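Local coordinates for protein interferon gamma (Paralichthys olivaceus, PDB 6F1E) that acts as a homodimeric type II interferon cytokine that binds interferon gamma receptor 1 and has activating effects on macrophages and neutrophils, at residues Pro4-Met7 with Asn8-Gln12; Leu97-Val100 with Gln101-Arg104; Lys113-Gln116 with Gly117-Leu121; Trp141-Glu144 with Glu145-Leu149. All coordinates share one frame; numbering follows the deposited sequence.

How the contacts relate
The four contacts come one after another along the chain, each a local pairing along one helix: contact 1 at the very start of helix 5-17, contact 2 in helix 89-107, contact 3 in helix 109-122 and contact 4 in helix 139-149. Contacts 1 and 2 touch, Met-7 SD lying 4.2 Å from Lys-99 CB, with centres about 14 Å apart. The centre of contact 3 is about 19 Å from those of contacts 2 and 4 alike, whereas the centres of contacts 1 and 4 are about 48 Å apart. In the dimer contact 1 instead meets the second subunit's copy of contact 4, Met-7 packing on its Tyr-143, as expected of an intertwined interferon gamma homodimer.

Contact 1: residues Pro4-Met7 with Asn8-Gln12; sequences PARM and NKTIQ
Thr-10 lies one helical turn on from Arg-6, and the two side chains run alongside each other in the same direction, Arg-6 CG passing 3.8 Å from Thr-10 OG1. The backbone bonds come first. Asn-8 N donates to Pro-4 O at 3.3 Å, and Lys-9 N to Ala-5 O at 2.8 Å, the latter almost straight at 174°. Thr-10 N then donates to Arg-6 O and Ile-11 N to Met-7 O, the repeating i to i+4 pattern. Pro-4 occupies the N-cap position, so this ladder starts at the chain's first helical turn.

A side-chain approach is added on one rung. Thr-10 OG1 is modelled 2.5 Å from Arg-6 O, shorter than a normal hydrogen bond, and the exact length is doubtful. The hydroxyl stands beside its own backbone N (chi1 -56°), which turns it back toward the preceding turn.

The apolar pair is Met-7 and Ile-11: Met-7 CG meets Ile-11 CD1 at 4.2 Å, the two chains crossing at a slant. Separately, the isoleucine side chain lies over the carbonyl that its own N binds, Ile-11 CG1 resting 3.4 Å from Met-7 O. Beyond this turn, Met-7 packs on Ile-96 of helix 89-107 and on Tyr-143 of the second subunit, while Ile-11 packs on Leu-136 of that subunit.

Together these features describe the first turns of an amphipathic alpha-helix, with Pro-4 at the N-cap position: the N-terminal helix of the interferon gamma fold, its apolar stripe set against both its own chain and the dimer partner.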
ATOM      1  N   PRO A   4      13.262 -16.853  18.512  1.00134.37           N
ATOM      2  CA  PRO A   4      13.342 -17.319  19.914  1.00133.57           C
ATOM      3  C   PRO A   4      12.524 -18.592  20.154  1.00126.41           C
ATOM      4  O   PRO A   4      11.468 -18.794  19.529  1.00123.76           O
ATOM      5  CB  PRO A   4      12.792 -16.141  20.735  1.00139.81           C
ATOM      6  CG  PRO A   4      12.777 -14.959  19.809  1.00151.12           C
ATOM      7  CD  PRO A   4      12.736 -15.478  18.398  1.00142.53           C
ATOM      8  N   ALA A   5      13.034 -19.454  21.034  1.00113.11           N
ATOM      9  CA  ALA A   5      12.327 -20.676  21.431  1.00102.42           C
ATOM     10  C   ALA A   5      10.921 -20.307  21.885  1.00 92.06           C
ATOM     11  O   ALA A   5       9.949 -20.990  21.535  1.00 85.65           O
ATOM     12  CB  ALA A   5      13.082 -21.407  22.548  1.00100.83           C
ATOM     13  N   ARG A   6      10.838 -19.198  22.628  1.00 77.03           N
ATOM     14  CA  ARG A   6       9.613 -18.770  23.284  1.00 76.14           C
ATOM     15  C   ARG A   6       8.541 -18.366  22.271  1.00 72.90           C
ATOM     16  O   ARG A   6       7.336 -18.607  22.483  1.00 60.56           O
ATOM     17  CB  ARG A   6       9.918 -17.626  24.262  1.00 71.65           C
ATOM     18  CG  ARG A   6       8.736 -17.252  25.149  1.00 76.63           C
ATOM     19  CD  ARG A   6       9.007 -15.998  25.967  1.00 81.61           C
ATOM     20  NE  ARG A   6       9.771 -16.219  27.199  1.00 74.88           N
ATOM     21  CZ  ARG A   6      10.194 -15.246  28.003  1.00 75.27           C
ATOM     22  NH1 ARG A   6       9.951 -13.961  27.732  1.00 84.51           N
ATOM     23  NH2 ARG A   6      10.863 -15.557  29.092  1.00 81.02           N
ATOM     24  N   MET A   7       8.986 -17.771  21.170  1.00 77.46           N
ATOM     25  CA  MET A   7       8.102 -17.444  20.051  1.00 81.08           C
ATOM     26  C   MET A   7       7.487 -18.711  19.488  1.00 74.78           C
ATOM     27  O   MET A   7       6.255 -18.784  19.346  1.00 70.80           O
ATOM     28  CB  MET A   7       8.878 -16.724  18.947  1.00 88.89           C
ATOM     29  CG  MET A   7       8.020 -16.101  17.864  1.00 97.90           C
ATOM     30  SD  MET A   7       7.421 -14.505  18.414  1.00110.65           S
ATOM     31  CE  MET A   7       6.845 -13.848  16.856  1.00113.94           C
ATOM     32  N   ASN A   8       8.347 -19.697  19.173  1.00 78.05           N
ATOM     33  CA  ASN A   8       7.900 -20.976  18.580  1.00 78.66           C
ATOM     34  C   ASN A   8       6.930 -21.644  19.528  1.00 68.12           C
ATOM     35  O   ASN A   8       5.831 -22.001  19.158  1.00 63.76           O
ATOM     36  CB  ASN A   8       9.077 -21.932  18.281  1.00 89.18           C
ATOM     37  CG  ASN A   8       8.610 -23.354  17.893  1.00102.51           C
ATOM     38  OD1 ASN A   8       8.340 -23.635  16.719  1.00101.93           O
ATOM     39  ND2 ASN A   8       8.515 -24.258  18.889  1.00105.67           N
ATOM     40  N   LYS A   9       7.360 -21.793  20.773  1.00 70.14           N
ATOM     41  CA  LYS A   9       6.552 -22.452  21.765  1.00 66.76           C
ATOM     42  C   LYS A   9       5.255 -21.691  21.935  1.00 62.41           C
ATOM     43  O   LYS A   9       4.197 -22.322  21.911  1.00 65.32           O
ATOM     44  CB  LYS A   9       7.312 -22.626  23.094  1.00 70.84           C
ATOM     45  CG  LYS A   9       8.416 -23.674  23.024  0.10 67.14           C
ATOM     46  CD  LYS A   9       8.929 -24.065  24.400  0.10 66.30           C
ATOM     47  CE  LYS A   9       9.991 -25.150  24.298  0.10 64.97           C
ATOM     48  NZ  LYS A   9      10.387 -25.681  25.630  0.10 63.55           N
ATOM     49  N   THR A  10       5.321 -20.356  22.038  1.00 56.44           N
ATOM     50  CA  THR A  10       4.111 -19.560  22.256  1.00 55.03           C
ATOM     51  C   THR A  10       3.121 -19.693  21.095  1.00 57.50           C
ATOM     52  O   THR A  10       1.882 -19.714  21.325  1.00 49.27           O
ATOM     53  CB  THR A  10       4.404 -18.079  22.559  1.00 57.12           C
ATOM     54  OG1 THR A  10       5.275 -17.982  23.691  1.00 59.08           O
ATOM     55  CG2 THR A  10       3.078 -17.305  22.880  1.00 55.09           C
ATOM     56  N   ILE A  11       3.653 -19.814  19.870  1.00 58.15           N
ATOM     57  CA  ILE A  11       2.787 -19.958  18.681  1.00 67.98           C
ATOM     58  C   ILE A  11       2.052 -21.293  18.692  1.00 68.64           C
ATOM     59  O   ILE A  11       0.828 -21.340  18.464  1.00 65.42           O
ATOM     60  CB  ILE A  11       3.563 -19.799  17.346  1.00 71.77           C
ATOM     61  CG1 ILE A  11       3.841 -18.314  17.066  1.00 67.30           C
ATOM     62  CG2 ILE A  11       2.794 -20.426  16.161  1.00 67.73           C
ATOM     63  CD1 ILE A  11       4.881 -18.077  15.973  1.00 71.76           C
ATOM     64  N   GLN A  12       2.801 -22.365  18.952  1.00 66.68           N
ATOM     65  CA  GLN A  12       2.193 -23.691  19.110  1.00 68.06           C
ATOM     66  C   GLN A  12       1.063 -23.686  20.147  1.00 64.56           C
ATOM     67  O   GLN A  12      -0.033 -24.123  19.828  1.00 74.01           O
ATOM     68  CB  GLN A  12       3.240 -24.750  19.449  1.00 70.58           C
ATOM     69  CG  GLN A  12       4.398 -24.889  18.447  1.00 75.45           C
ATOM     70  CD  GLN A  12       3.963 -24.780  16.992  1.00 84.23           C
ATOM     71  OE1 GLN A  12       4.396 -23.860  16.279  1.00 95.70           O
ATOM     72  NE2 GLN A  12       3.086 -25.707  16.546  1.00 73.34           N
TER

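Contact 2: residues Leu97-Val100 with Gln101-Arg104; sequences LKKV and QELR
Glu-102 lies against two consecutive lysines, Lys-98 and Lys-99, in an i to i+4 and i to i+3 arrangement on the solvent side of helix 89-107, part of the all-helical interferon gamma fold. Lys-99 NZ forms a salt bridge with Glu-102 OE1 at 3.2 Å, arriving nearly in line with the carboxylate C-O bond. The lysine manages this by folding back on itself, with bends at chi2 (-54°) and chi3 (-71°) that bring the ammonium round to a side chain three residues on. In Lys-98, bent at chi3, the aliphatic part does the touching, with Lys-98 CG 3.0 Å from Glu-102 OE2. Lys-98 NZ stays 4.2 Å from Glu-102 OE2, beyond salt-bridge range, although its positive charge would still be expected to favour the ionised carboxylate. Two ammonium groups thus lie near one carboxylate, but only that of Lys-99 bonds to it directly.

Three of the four backbone bonds are close to straight. Gln-101 N donates to Leu-97 O at 2.9 Å, Glu-102 N to Lys-98 O at the same length, and Arg-104 N to Val-100 O. The exception is Leu-103 N, which meets Lys-99 O from above the carbonyl plane, at a more bent N-H angle of 147°.

On another flank the amide of Gln-101 lies beside Leu-97, the two side chains crossing at a slant; Gln-101 NE2 is held by Glu-56 of helix 41-64, which also forms a salt bridge with Arg-104. Leucine branches and glutamine amide come together where Leu-97 CG lies 3.8 Å from Gln-101 CD.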
ATOM      1  N   LEU A  97       2.079 -10.036  19.889  1.00 52.38           N
ATOM      2  CA  LEU A  97       1.941  -8.628  19.532  1.00 52.69           C
ATOM      3  C   LEU A  97       3.192  -7.792  19.843  1.00 53.01           C
ATOM      4  O   LEU A  97       3.700  -7.055  18.983  1.00 60.43           O
ATOM      5  CB  LEU A  97       0.750  -8.031  20.248  1.00 52.43           C
ATOM      6  CG  LEU A  97       0.503  -6.561  19.968  1.00 53.98           C
ATOM      7  CD1 LEU A  97       0.420  -6.329  18.477  1.00 56.05           C
ATOM      8  CD2 LEU A  97      -0.802  -6.181  20.630  1.00 54.15           C
ATOM      9  N   LYS A  98       3.699  -7.920  21.059  1.00 52.88           N
ATOM     10  CA  LYS A  98       4.887  -7.159  21.497  1.00 55.61           C
ATOM     11  C   LYS A  98       6.088  -7.432  20.608  1.00 55.21           C
ATOM     12  O   LYS A  98       6.724  -6.510  20.135  1.00 56.93           O
ATOM     13  CB  LYS A  98       5.250  -7.511  22.949  1.00 56.74           C
ATOM     14  CG  LYS A  98       6.554  -6.914  23.421  1.00 60.42           C
ATOM     15  CD  LYS A  98       6.851  -7.271  24.870  1.00 67.53           C
ATOM     16  CE  LYS A  98       7.666  -8.564  24.981  1.00 76.70           C
ATOM     17  NZ  LYS A  98       8.481  -8.624  26.234  1.00 81.67           N
ATOM     18  N   LYS A  99       6.405  -8.700  20.365  1.00 52.43           N
ATOM     19  CA  LYS A  99       7.595  -8.996  19.577  1.00 52.03           C
ATOM     20  C   LYS A  99       7.502  -8.424  18.153  1.00 54.36           C
ATOM     21  O   LYS A  99       8.527  -8.042  17.587  1.00 56.80           O
ATOM     22  CB  LYS A  99       7.899 -10.510  19.546  1.00 56.70           C
ATOM     23  CG  LYS A  99       8.171 -11.188  20.894  1.00 58.57           C
ATOM     24  CD  LYS A  99       9.281 -10.550  21.761  1.00 61.86           C
ATOM     25  CE  LYS A  99      10.702 -10.756  21.238  1.00 65.02           C
ATOM     26  NZ  LYS A  99      11.655  -9.723  21.777  1.00 68.73           N
ATOM     27  N   VAL A 100       6.289  -8.356  17.586  1.00 55.41           N
ATOM     28  CA  VAL A 100       6.084  -7.813  16.238  1.00 51.59           C
ATOM     29  C   VAL A 100       6.211  -6.292  16.267  1.00 50.10           C
ATOM     30  O   VAL A 100       6.963  -5.731  15.488  1.00 48.67           O
ATOM     31  CB  VAL A 100       4.704  -8.193  15.656  1.00 57.86           C
ATOM     32  CG1 VAL A 100       4.499  -7.536  14.292  1.00 56.98           C
ATOM     33  CG2 VAL A 100       4.545  -9.711  15.532  1.00 58.90           C
ATOM     34  N   GLN A 101       5.494  -5.633  17.171  1.00 48.80           N
ATOM     35  CA  GLN A 101       5.670  -4.202  17.385  1.00 50.33           C
ATOM     36  C   GLN A 101       7.142  -3.827  17.519  1.00 54.78           C
ATOM     37  O   GLN A 101       7.638  -2.936  16.811  1.00 59.36           O
ATOM     38  CB  GLN A 101       4.941  -3.760  18.621  1.00 53.53           C
ATOM     39  CG  GLN A 101       3.444  -3.737  18.418  1.00 65.24           C
ATOM     40  CD  GLN A 101       2.662  -3.423  19.682  1.00 77.62           C
ATOM     41  OE1 GLN A 101       3.014  -3.864  20.794  1.00 78.76           O
ATOM     42  NE2 GLN A 101       1.575  -2.667  19.518  1.00 79.09           N
ATOM     43  N   GLU A 102       7.844  -4.527  18.400  1.00 53.01           N
ATOM     44  CA  GLU A 102       9.273  -4.237  18.641  1.00 56.81           C
ATOM     45  C   GLU A 102      10.134  -4.399  17.376  1.00 51.01           C
ATOM     46  O   GLU A 102      11.031  -3.584  17.121  1.00 53.04           O
ATOM     47  CB  GLU A 102       9.848  -5.119  19.781  1.00 54.87           C
ATOM     48  CG  GLU A 102       9.241  -4.817  21.153  1.00 53.85           C
ATOM     49  CD  GLU A 102       9.688  -5.801  22.233  1.00 60.43           C
ATOM     50  OE1 GLU A 102      10.448  -6.790  21.918  1.00 54.48           O
ATOM     51  OE2 GLU A 102       9.271  -5.557  23.406  1.00 59.34           O
ATOM     52  N   LEU A 103       9.871  -5.436  16.591  1.00 46.79           N
ATOM     53  CA  LEU A 103      10.672  -5.668  15.386  1.00 49.86           C
ATOM     54  C   LEU A 103      10.401  -4.548  14.354  1.00 51.42           C
ATOM     55  O   LEU A 103      11.316  -4.026  13.686  1.00 54.71           O
ATOM     56  CB  LEU A 103      10.368  -7.046  14.805  1.00 46.34           C
ATOM     57  CG  LEU A 103      11.154  -7.467  13.560  1.00 48.67           C
ATOM     58  CD1 LEU A 103      12.655  -7.390  13.733  1.00 55.51           C
ATOM     59  CD2 LEU A 103      10.821  -8.893  13.249  1.00 49.48           C
ATOM     60  N   ARG A 104       9.141  -4.155  14.269  1.00 55.24           N
ATOM     61  CA  ARG A 104       8.726  -3.106  13.343  1.00 63.85           C
ATOM     62  C   ARG A 104       9.421  -1.819  13.683  1.00 59.77           C
ATOM     63  O   ARG A 104      10.104  -1.221  12.843  1.00 57.52           O
ATOM     64  CB  ARG A 104       7.213  -2.859  13.416  1.00 70.44           C
ATOM     65  CG  ARG A 104       6.442  -3.514  12.294  1.00 83.63           C
ATOM     66  CD  ARG A 104       5.572  -2.493  11.584  1.00 83.36           C
ATOM     67  NE  ARG A 104       4.458  -2.097  12.430  1.00 75.84           N
ATOM     68  CZ  ARG A 104       3.620  -1.113  12.143  1.00 75.60           C
ATOM     69  NH1 ARG A 104       2.633  -0.856  12.980  1.00 78.34           N
ATOM     70  NH2 ARG A 104       3.740  -0.404  11.016  1.00 81.07           N
TER

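Contact 3: residues Lys113-Gln116 with Gly117-Leu121; sequences KLLQ and GLHDL
Helix 109-122 is one of the core helices of the interferon gamma fold, and its middle turns separate a polar face from an apolar one. On the polar face Gln-116 NE2 donates to Asp-120 OD1 at 2.9 Å, an i to i+4 side-chain bond. The bond is bent, with an N-H angle of 136°, and unsymmetrical: the carboxylate oxygen lies close to the amide plane of Gln-116, while the nitrogen comes from above the carboxylate plane, and the two planes stand 60° apart. A bend at chi2 (55°) curls the glutamine along the helix toward its partner.

Beneath this bond the backbone runs in step, Asp-120 N donating to Gln-116 O at 2.8 Å and His-119 N to Leu-115 O. His-119 ND1 also lies close to Leu-115 O, but the angle is too poor for a bond.

On the apolar face Leu-114 CD1 meets Leu-118 CG at 4.1 Å, the side chains crossing. Leu-114 and Leu-115 both press on Leu-46 of helix 41-64, and His-119 touches Glu-53 there. At the dimer interface Leu-115 packs on Leu-118 of the second subunit and Leu-118 on that subunit's Leu-115, a reciprocal pair between the two copies of this helix.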
ATOM      1  N   LYS A 113       7.066   4.352   7.331  1.00 62.71           N
ATOM      2  CA  LYS A 113       6.864   5.751   6.943  1.00 71.16           C
ATOM      3  C   LYS A 113       6.260   5.801   5.546  1.00 68.66           C
ATOM      4  O   LYS A 113       5.201   6.416   5.331  1.00 67.91           O
ATOM      5  CB  LYS A 113       8.215   6.508   6.964  1.00 79.96           C
ATOM      6  CG  LYS A 113       8.148   8.019   7.196  1.00 95.16           C
ATOM      7  CD  LYS A 113       9.547   8.596   7.490  1.00108.38           C
ATOM      8  CE  LYS A 113      10.026   8.335   8.932  1.00110.45           C
ATOM      9  NZ  LYS A 113      11.484   8.021   9.050  1.00101.26           N
ATOM     10  N   LEU A 114       6.940   5.111   4.625  1.00 66.29           N
ATOM     11  CA  LEU A 114       6.508   4.972   3.233  1.00 66.37           C
ATOM     12  C   LEU A 114       5.152   4.345   3.180  1.00 60.19           C
ATOM     13  O   LEU A 114       4.236   4.917   2.611  1.00 65.84           O
ATOM     14  CB  LEU A 114       7.495   4.138   2.389  1.00 66.37           C
ATOM     15  CG  LEU A 114       7.180   3.946   0.886  1.00 72.76           C
ATOM     16  CD1 LEU A 114       6.636   5.174   0.183  1.00 73.87           C
ATOM     17  CD2 LEU A 114       8.421   3.489   0.134  1.00 71.15           C
ATOM     18  N   LEU A 115       5.015   3.191   3.810  1.00 61.58           N
ATOM     19  CA  LEU A 115       3.731   2.524   3.874  1.00 62.59           C
ATOM     20  C   LEU A 115       2.631   3.450   4.364  1.00 63.60           C
ATOM     21  O   LEU A 115       1.527   3.366   3.832  1.00 63.40           O
ATOM     22  CB  LEU A 115       3.782   1.245   4.729  1.00 71.27           C
ATOM     23  CG  LEU A 115       4.563   0.046   4.129  1.00 86.17           C
ATOM     24  CD1 LEU A 115       4.537  -1.123   5.097  1.00 87.80           C
ATOM     25  CD2 LEU A 115       4.059  -0.432   2.762  1.00 83.83           C
ATOM     26  N   GLN A 116       2.892   4.345   5.331  1.00 62.44           N
ATOM     27  CA  GLN A 116       1.792   5.226   5.807  1.00 63.33           C
ATOM     28  C   GLN A 116       1.382   6.194   4.678  1.00 60.43           C
ATOM     29  O   GLN A 116       0.196   6.441   4.470  1.00 53.46           O
ATOM     30  CB  GLN A 116       2.112   5.961   7.128  1.00 67.65           C
ATOM     31  CG  GLN A 116       0.918   6.679   7.828  1.00 66.72           C
ATOM     32  CD  GLN A 116      -0.293   5.773   8.122  1.00 70.92           C
ATOM     33  OE1 GLN A 116      -0.171   4.715   8.739  1.00 72.55           O
ATOM     34  NE2 GLN A 116      -1.468   6.197   7.679  1.00 71.66           N
ATOM     35  N   GLY A 117       2.365   6.688   3.929  1.00 56.47           N
ATOM     36  CA  GLY A 117       2.098   7.425   2.695  1.00 61.21           C
ATOM     37  C   GLY A 117       1.210   6.642   1.718  1.00 65.23           C
ATOM     38  O   GLY A 117       0.132   7.128   1.303  1.00 55.91           O
ATOM     39  N   LEU A 118       1.635   5.421   1.385  1.00 58.19           N
ATOM     40  CA  LEU A 118       0.863   4.603   0.448  1.00 57.74           C
ATOM     41  C   LEU A 118      -0.511   4.321   0.992  1.00 57.98           C
ATOM     42  O   LEU A 118      -1.459   4.328   0.243  1.00 68.90           O
ATOM     43  CB  LEU A 118       1.551   3.297   0.077  1.00 48.14           C
ATOM     44  CG  LEU A 118       2.932   3.524  -0.540  1.00 53.77           C
ATOM     45  CD1 LEU A 118       3.612   2.208  -0.941  1.00 57.67           C
ATOM     46  CD2 LEU A 118       2.829   4.467  -1.730  1.00 56.82           C
ATOM     47  N   HIS A 119      -0.641   4.125   2.291  1.00 62.87           N
ATOM     48  CA  HIS A 119      -1.953   3.791   2.847  1.00 68.95           C
ATOM     49  C   HIS A 119      -2.838   5.017   2.779  1.00 64.15           C
ATOM     50  O   HIS A 119      -4.028   4.935   2.439  1.00 63.96           O
ATOM     51  CB  HIS A 119      -1.831   3.222   4.269  1.00 76.38           C
ATOM     52  CG  HIS A 119      -1.308   1.810   4.311  1.00 90.83           C
ATOM     53  ND1 HIS A 119      -0.365   1.331   3.421  1.00 96.71           N
ATOM     54  CD2 HIS A 119      -1.594   0.778   5.140  1.00 99.29           C
ATOM     55  CE1 HIS A 119      -0.090   0.070   3.699  1.00 90.14           C
ATOM     56  NE2 HIS A 119      -0.822  -0.290   4.738  1.00103.49           N
ATOM     57  N   ASP A 120      -2.228   6.158   3.053  1.00 63.07           N
ATOM     58  CA  ASP A 120      -2.916   7.441   2.956  1.00 68.04           C
ATOM     59  C   ASP A 120      -3.478   7.764   1.545  1.00 64.99           C
ATOM     60  O   ASP A 120      -4.642   8.124   1.434  1.00 62.10           O
ATOM     61  CB  ASP A 120      -2.027   8.575   3.522  1.00 65.51           C
ATOM     62  CG  ASP A 120      -1.966   8.565   5.082  1.00 69.92           C
ATOM     63  OD1 ASP A 120      -2.814   7.878   5.740  1.00 59.35           O
ATOM     64  OD2 ASP A 120      -1.067   9.255   5.627  1.00 69.11           O
ATOM     65  N   LEU A 121      -2.665   7.612   0.502  1.00 62.87           N
ATOM     66  CA  LEU A 121      -3.097   7.742  -0.892  1.00 59.40           C
ATOM     67  C   LEU A 121      -4.275   6.848  -1.196  1.00 60.68           C
ATOM     68  O   LEU A 121      -5.236   7.276  -1.841  1.00 64.69           O
ATOM     69  CB  LEU A 121      -1.976   7.323  -1.832  1.00 54.14           C
ATOM     70  CG  LEU A 121      -0.799   8.265  -1.963  1.00 52.18           C
ATOM     71  CD1 LEU A 121       0.249   7.618  -2.858  1.00 56.14           C
ATOM     72  CD2 LEU A 121      -1.239   9.581  -2.559  1.00 50.79           C
TER

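Contact 4: residues Trp141-Glu144 with Glu145-Leu149; sequences WMYE and EASSL
Trp-141 and Glu-145 run alongside each other and point the same way on helix 139-149, a late helix of the interferon gamma fold whose last turns are built here. The aliphatic part of Glu-145 meets the six-membered ring of the indole obliquely: Trp-141 CZ3 is 3.6 Å from Glu-145 CB, and Trp-141 CH2 is 3.8 Å from Glu-145 CG. A bend at chi2 (56°) keeps the carboxylate beside the indole, the two planes only 28° apart. Glu-35 of the second subunit touches the same indole, and its carboxylate comes close to that of Glu-145, a pairing of like charges that may raise the proton affinity of one or both.

Tyr-143 and Ser-147 meet differently. Ser-147 OG sits over one face of the phenol ring, 3.7 Å above its plane and displaced toward the rim. Ser-147 also packs against Leu-103 of the second subunit.

The backbone ladder continues below, Glu-145 N bonding to Trp-141 O and Ser-148 N to Glu-144 O. Tyr-143 O receives two donors from one residue: Ser-147 N at 2.9 Å, and Ser-147 OG at 2.7 Å from above the carbonyl plane.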
ATOM      1  N   TRP A 141       2.309  19.386 -11.678  1.00 55.33           N
ATOM      2  CA  TRP A 141       3.484  19.228 -10.874  1.00 55.49           C
ATOM      3  C   TRP A 141       3.740  17.731 -10.773  1.00 60.74           C
ATOM      4  O   TRP A 141       4.872  17.269 -11.049  1.00 62.75           O
ATOM      5  CB  TRP A 141       3.306  19.863  -9.471  1.00 60.32           C
ATOM      6  CG  TRP A 141       4.625  20.012  -8.764  1.00 66.80           C
ATOM      7  CD1 TRP A 141       5.424  21.115  -8.754  1.00 71.27           C
ATOM      8  CD2 TRP A 141       5.337  19.001  -8.041  1.00 67.12           C
ATOM      9  NE1 TRP A 141       6.573  20.864  -8.051  1.00 74.95           N
ATOM     10  CE2 TRP A 141       6.542  19.572  -7.606  1.00 69.34           C
ATOM     11  CE3 TRP A 141       5.069  17.663  -7.726  1.00 75.16           C
ATOM     12  CZ2 TRP A 141       7.482  18.862  -6.869  1.00 83.12           C
ATOM     13  CZ3 TRP A 141       5.991  16.954  -6.972  1.00 79.94           C
ATOM     14  CH2 TRP A 141       7.191  17.555  -6.560  1.00 85.93           C
ATOM     15  N   MET A 142       2.687  16.976 -10.407  1.00 60.85           N
ATOM     16  CA  MET A 142       2.848  15.531 -10.080  1.00 60.96           C
ATOM     17  C   MET A 142       3.163  14.712 -11.302  1.00 58.30           C
ATOM     18  O   MET A 142       4.015  13.870 -11.216  1.00 57.09           O
ATOM     19  CB  MET A 142       1.623  14.927  -9.385  1.00 59.95           C
ATOM     20  CG  MET A 142       1.416  15.388  -7.972  1.00 59.52           C
ATOM     21  SD  MET A 142       2.691  14.816  -6.829  1.00 62.77           S
ATOM     22  CE  MET A 142       1.860  15.403  -5.347  1.00 67.20           C
ATOM     23  N   TYR A 143       2.489  14.968 -12.432  1.00 59.37           N
ATOM     24  CA  TYR A 143       2.867  14.348 -13.700  1.00 60.03           C
ATOM     25  C   TYR A 143       4.333  14.652 -14.085  1.00 63.40           C
ATOM     26  O   TYR A 143       5.085  13.742 -14.395  1.00 61.47           O
ATOM     27  CB  TYR A 143       1.945  14.822 -14.789  1.00 65.30           C
ATOM     28  CG  TYR A 143       2.081  14.099 -16.128  1.00 79.63           C
ATOM     29  CD1 TYR A 143       1.334  12.942 -16.392  1.00 80.02           C
ATOM     30  CD2 TYR A 143       2.916  14.599 -17.156  1.00 81.00           C
ATOM     31  CE1 TYR A 143       1.427  12.292 -17.617  1.00 81.94           C
ATOM     32  CE2 TYR A 143       3.007  13.955 -18.385  1.00 79.93           C
ATOM     33  CZ  TYR A 143       2.259  12.804 -18.610  1.00 79.67           C
ATOM     34  OH  TYR A 143       2.322  12.136 -19.809  1.00 70.81           O
ATOM     35  N   GLU A 144       4.743  15.924 -14.010  1.00 65.66           N
ATOM     36  CA  GLU A 144       6.091  16.319 -14.403  1.00 65.51           C
ATOM     37  C   GLU A 144       7.101  15.596 -13.548  1.00 67.13           C
ATOM     38  O   GLU A 144       8.078  15.031 -14.071  1.00 62.88           O
ATOM     39  CB  GLU A 144       6.302  17.838 -14.317  1.00 77.14           C
ATOM     40  CG  GLU A 144       5.706  18.659 -15.471  1.00 87.72           C
ATOM     41  CD  GLU A 144       5.821  20.185 -15.265  1.00104.89           C
ATOM     42  OE1 GLU A 144       6.644  20.636 -14.413  1.00 94.37           O
ATOM     43  OE2 GLU A 144       5.078  20.942 -15.957  1.00104.39           O
ATOM     44  N   GLU A 145       6.855  15.590 -12.237  1.00 63.77           N
ATOM     45  CA  GLU A 145       7.770  14.937 -11.291  1.00 61.84           C
ATOM     46  C   GLU A 145       7.874  13.429 -11.552  1.00 61.74           C
ATOM     47  O   GLU A 145       8.964  12.842 -11.535  1.00 60.21           O
ATOM     48  CB  GLU A 145       7.303  15.189  -9.865  1.00 59.24           C
ATOM     49  CG  GLU A 145       8.191  14.594  -8.787  1.00 68.12           C
ATOM     50  CD  GLU A 145       9.639  15.050  -8.885  1.00 87.34           C
ATOM     51  OE1 GLU A 145       9.856  16.277  -9.112  1.00106.62           O
ATOM     52  OE2 GLU A 145      10.557  14.194  -8.739  1.00 83.68           O
ATOM     53  N   ALA A 146       6.724  12.818 -11.793  1.00 57.89           N
ATOM     54  CA  ALA A 146       6.663  11.419 -12.105  1.00 62.96           C
ATOM     55  C   ALA A 146       7.580  11.164 -13.334  1.00 67.09           C
ATOM     56  O   ALA A 146       8.496  10.337 -13.260  1.00 63.04           O
ATOM     57  CB  ALA A 146       5.205  11.003 -12.381  1.00 61.49           C
ATOM     58  N   SER A 147       7.349  11.917 -14.420  1.00 63.05           N
ATOM     59  CA  SER A 147       8.056  11.737 -15.695  1.00 64.06           C
ATOM     60  C   SER A 147       9.551  11.986 -15.572  1.00 69.70           C
ATOM     61  O   SER A 147      10.339  11.083 -15.846  1.00 84.83           O
ATOM     62  CB  SER A 147       7.475  12.653 -16.742  1.00 58.17           C
ATOM     63  OG  SER A 147       6.072  12.643 -16.629  1.00 67.94           O
ATOM     64  N   SER A 148       9.928  13.186 -15.129  1.00 70.89           N
ATOM     65  CA  SER A 148      11.330  13.530 -14.826  1.00 76.33           C
ATOM     66  C   SER A 148      12.065  12.400 -14.101  1.00 78.54           C
ATOM     67  O   SER A 148      13.121  11.921 -14.533  1.00 77.43           O
ATOM     68  CB  SER A 148      11.399  14.796 -13.942  1.00 79.47           C
ATOM     69  OG  SER A 148      12.537  14.756 -13.075  1.00 82.20           O
ATOM     70  N   LEU A 149      11.483  11.999 -12.982  1.00 76.56           N
ATOM     71  CA  LEU A 149      12.033  10.941 -12.170  1.00 71.75           C
ATOM     72  C   LEU A 149      12.205   9.650 -12.975  1.00 72.31           C
ATOM     73  O   LEU A 149      13.247   9.006 -12.882  1.00 76.27           O
ATOM     74  CB  LEU A 149      11.115  10.707 -10.974  1.00 70.22           C
ATOM     75  CG  LEU A 149      11.620   9.830  -9.843  1.00 76.28           C
ATOM     76  CD1 LEU A 149      12.775  10.514  -9.123  1.00 76.16           C
ATOM     77  CD2 LEU A 149      10.474   9.516  -8.878  1.00 79.50           C
TER